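Local atomic coordinates of toxin coregulated pilin (Vibrio cholerae, PDB entry 3HRV), a protein that forms the major subunit of the toxin-coregulated pilus, a type IV pilus essential for bacterial aggregation and subsequent colonization of the host small intestine. Residues Y50-A56 against G87-F91. Numbering follows the deposited sequence.
Sequences YPATANA and GIFSF
With chi1 at 55°, Thr53 places OG1 between its own backbone N and carbonyl carbon and brings the hydroxyl oxygen to the backbone N of Ser90, while on Ser90 a chi1 of -77° sets OG opposite the carbonyl carbon and turns it to the loop. The Ser90 N-H meets Thr53 OG1 at 2.9 Å in a nearly straight bond (166°), so a side-chain oxygen stands in for the carbonyl that a neighbouring strand would offer. Ser90 OG points at Pro51 O as a donor, but the modelled 2.4 Å is too short for an ordinary hydrogen bond, so the geometry here is doubtful. The same hydroxyl lies 3.1 Å from Tyr50 CB, tucked in where the tyrosine side chain begins. A water completes the link, accepting from Thr53 N and donating to Ser90 O at 2.7 Å. Thr53 CG2, the other branch, comes to 3.4 Å from Ile88 O, a buried carbonyl with no polar partner in the model. Farther along, the Phe89 ring extends alongside the end of the loop: CE2 approaches Asn55 O, and CZ lies 3.7 Å from Ala56 CA. Asn55 is the N-cap of helix 56-68, its OD1 bound to Ala58 N, so the ring packs where that helix starts. The loop runs from helix 24-44, whose Met40 and Thr41 touch Tyr50, along strand 87-93, an edge strand of this chain's sheet, and into helix 56-68; the strand's other edge pairs with strand 100-108 in the antiparallel sheet of the pilin globular domain.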
ATOM      1  N   TYR A  50      -2.051   1.773 -15.646  1.00 22.74           N
ATOM      2  CA  TYR A  50      -0.885   2.185 -14.875  1.00 21.15           C
ATOM      3  C   TYR A  50       0.359   1.511 -15.461  1.00 21.33           C
ATOM      4  O   TYR A  50       0.259   0.447 -16.071  1.00 22.14           O
ATOM      5  CB  TYR A  50      -1.083   1.816 -13.399  1.00 20.21           C
ATOM      6  CG  TYR A  50      -2.174   2.630 -12.737  1.00 17.97           C
ATOM      7  CD1 TYR A  50      -3.493   2.174 -12.692  1.00 18.40           C
ATOM      8  CD2 TYR A  50      -1.898   3.888 -12.209  1.00 17.76           C
ATOM      9  CE1 TYR A  50      -4.507   2.956 -12.136  1.00 18.28           C
ATOM     10  CE2 TYR A  50      -2.898   4.678 -11.657  1.00 18.81           C
ATOM     11  CZ  TYR A  50      -4.200   4.210 -11.620  1.00 17.29           C
ATOM     12  OH  TYR A  50      -5.184   4.997 -11.066  1.00 19.39           O
ATOM     13  N   PRO A  51       1.546   2.114 -15.272  1.00 20.32           N
ATOM     14  CA  PRO A  51       2.824   1.610 -15.801  1.00 21.28           C
ATOM     15  C   PRO A  51       3.150   0.190 -15.177  1.00 21.18           C
ATOM     16  O   PRO A  51       3.191  -0.202 -14.016  1.00 23.36           O
ATOM     17  CB  PRO A  51       3.864   2.508 -15.130  1.00 23.14           C
ATOM     18  CG  PRO A  51       3.117   3.726 -14.796  1.00 23.48           C
ATOM     19  CD  PRO A  51       1.789   3.212 -14.326  1.00 22.03           C
ATOM     20  N   ALA A  52       3.559  -0.661 -16.210  1.00 21.20           N
ATOM     21  CA  ALA A  52       3.946  -2.012 -15.833  1.00 20.80           C
ATOM     22  C   ALA A  52       5.184  -2.012 -14.938  1.00 21.80           C
ATOM     23  O   ALA A  52       6.149  -1.286 -15.191  1.00 21.27           O
ATOM     24  CB  ALA A  52       4.200  -2.845 -17.084  1.00 22.39           C
ATOM     25  N   THR A  53       5.137  -2.824 -13.884  1.00 20.52           N
ATOM     26  CA  THR A  53       6.243  -2.964 -12.937  1.00 22.25           C
ATOM     27  C   THR A  53       6.419  -4.455 -12.658  1.00 23.72           C
ATOM     28  O   THR A  53       5.689  -5.033 -11.860  1.00 24.55           O
ATOM     29  CB  THR A  53       5.946  -2.244 -11.604  1.00 21.43           C
ATOM     30  OG1 THR A  53       4.711  -2.729 -11.066  1.00 19.63           O
ATOM     31  CG2 THR A  53       5.852  -0.737 -11.812  1.00 20.74           C
ATOM     32  N   ALA A  54       7.401  -5.066 -13.313  1.00 25.75           N
ATOM     33  CA  ALA A  54       7.651  -6.499 -13.174  1.00 28.04           C
ATOM     34  C   ALA A  54       8.220  -6.958 -11.836  1.00 29.47           C
ATOM     35  O   ALA A  54       7.903  -8.051 -11.364  1.00 30.61           O
ATOM     36  CB  ALA A  54       8.563  -6.968 -14.301  1.00 28.87           C
ATOM     37  N   ASN A  55       9.065  -6.137 -11.227  1.00 28.50           N
ATOM     38  CA  ASN A  55       9.675  -6.514  -9.961  1.00 29.11           C
ATOM     39  C   ASN A  55       9.815  -5.348  -8.994  1.00 28.75           C
ATOM     40  O   ASN A  55       9.416  -4.222  -9.297  1.00 27.32           O
ATOM     41  CB  ASN A  55      11.047  -7.133 -10.223  1.00 30.05           C
ATOM     42  CG  ASN A  55      11.868  -6.322 -11.206  1.00 31.87           C
ATOM     43  OD1 ASN A  55      12.026  -5.114 -11.049  1.00 31.45           O
ATOM     44  ND2 ASN A  55      12.397  -6.988 -12.227  1.00 32.29           N
ATOM     45  N   ALA A  56      10.387  -5.634  -7.830  1.00 27.50           N
ATOM     46  CA  ALA A  56      10.595  -4.629  -6.797  1.00 26.60           C
ATOM     47  C   ALA A  56      11.436  -3.474  -7.320  1.00 26.78           C
ATOM     48  O   ALA A  56      11.192  -2.316  -6.983  1.00 26.36           O
ATOM     49  CB  ALA A  56      11.276  -5.262  -5.592  1.00 27.99           C
ATOM     50  N   GLY A  87       7.895   1.541  -2.842  1.00 19.48           N
ATOM     51  CA  GLY A  87       7.761   0.998  -4.176  1.00 19.67           C
ATOM     52  C   GLY A  87       6.350   1.246  -4.665  1.00 17.31           C
ATOM     53  O   GLY A  87       5.434   1.402  -3.859  1.00 19.29           O
ATOM     54  N   ILE A  88       6.175   1.321  -5.978  1.00 15.15           N
ATOM     55  CA  ILE A  88       4.848   1.505  -6.545  1.00 15.62           C
ATOM     56  C   ILE A  88       4.663   0.405  -7.576  1.00 15.29           C
ATOM     57  O   ILE A  88       5.364   0.370  -8.589  1.00 16.15           O
ATOM     58  CB  ILE A  88       4.682   2.878  -7.231  1.00 15.46           C
ATOM     59  CG1 ILE A  88       4.962   4.000  -6.225  1.00 17.47           C
ATOM     60  CG2 ILE A  88       3.257   3.016  -7.777  1.00 15.82           C
ATOM     61  CD1 ILE A  88       4.936   5.385  -6.837  1.00 16.78           C
ATOM     62  N   PHE A  89       3.738  -0.506  -7.290  1.00 15.65           N
ATOM     63  CA  PHE A  89       3.445  -1.625  -8.177  1.00 16.76           C
ATOM     64  C   PHE A  89       2.132  -1.425  -8.906  1.00 16.06           C
ATOM     65  O   PHE A  89       1.139  -1.005  -8.314  1.00 17.87           O
ATOM     66  CB  PHE A  89       3.308  -2.936  -7.398  1.00 18.48           C
ATOM     67  CG  PHE A  89       4.606  -3.570  -7.003  1.00 19.44           C
ATOM     68  CD1 PHE A  89       5.208  -3.260  -5.788  1.00 21.71           C
ATOM     69  CD2 PHE A  89       5.206  -4.514  -7.828  1.00 21.90           C
ATOM     70  CE1 PHE A  89       6.392  -3.887  -5.401  1.00 21.15           C
ATOM     71  CE2 PHE A  89       6.387  -5.145  -7.451  1.00 23.40           C
ATOM     72  CZ  PHE A  89       6.981  -4.833  -6.235  1.00 21.10           C
ATOM     73  N   SER A  90       2.125  -1.736 -10.193  1.00 16.01           N
ATOM     74  CA  SER A  90       0.895  -1.664 -10.956  1.00 15.26           C
ATOM     75  C   SER A  90       0.417  -3.112 -10.926  1.00 16.42           C
ATOM     76  O   SER A  90       1.220  -4.030 -11.094  1.00 17.68           O
ATOM     77  CB  SER A  90       1.177  -1.233 -12.395  0.65 12.89           C
ATOM     78  OG  SER A  90       1.413   0.160 -12.470  0.65 13.82           O
ATOM     79  N   PHE A  91      -0.866  -3.333 -10.664  1.00 15.30           N
ATOM     80  CA  PHE A  91      -1.364  -4.702 -10.639  1.00 17.07           C
ATOM     81  C   PHE A  91      -2.761  -4.811 -11.241  1.00 17.85           C
ATOM     82  O   PHE A  91      -3.393  -3.806 -11.553  1.00 16.74           O
ATOM     83  CB  PHE A  91      -1.265  -5.303  -9.215  1.00 15.56           C
ATOM     84  CG  PHE A  91      -2.204  -4.710  -8.199  1.00 15.36           C
ATOM     85  CD1 PHE A  91      -3.126  -5.526  -7.546  1.00 17.01           C
ATOM     86  CD2 PHE A  91      -2.124  -3.370  -7.831  1.00 15.95           C
ATOM     87  CE1 PHE A  91      -3.951  -5.023  -6.543  1.00 18.24           C
ATOM     88  CE2 PHE A  91      -2.948  -2.857  -6.827  1.00 16.84           C
ATOM     89  CZ  PHE A  91      -3.863  -3.687  -6.181  1.00 15.72           C
TER
HETATM   90  O   HOH W   1       2.773  -4.362 -13.330  1.00 18.97           O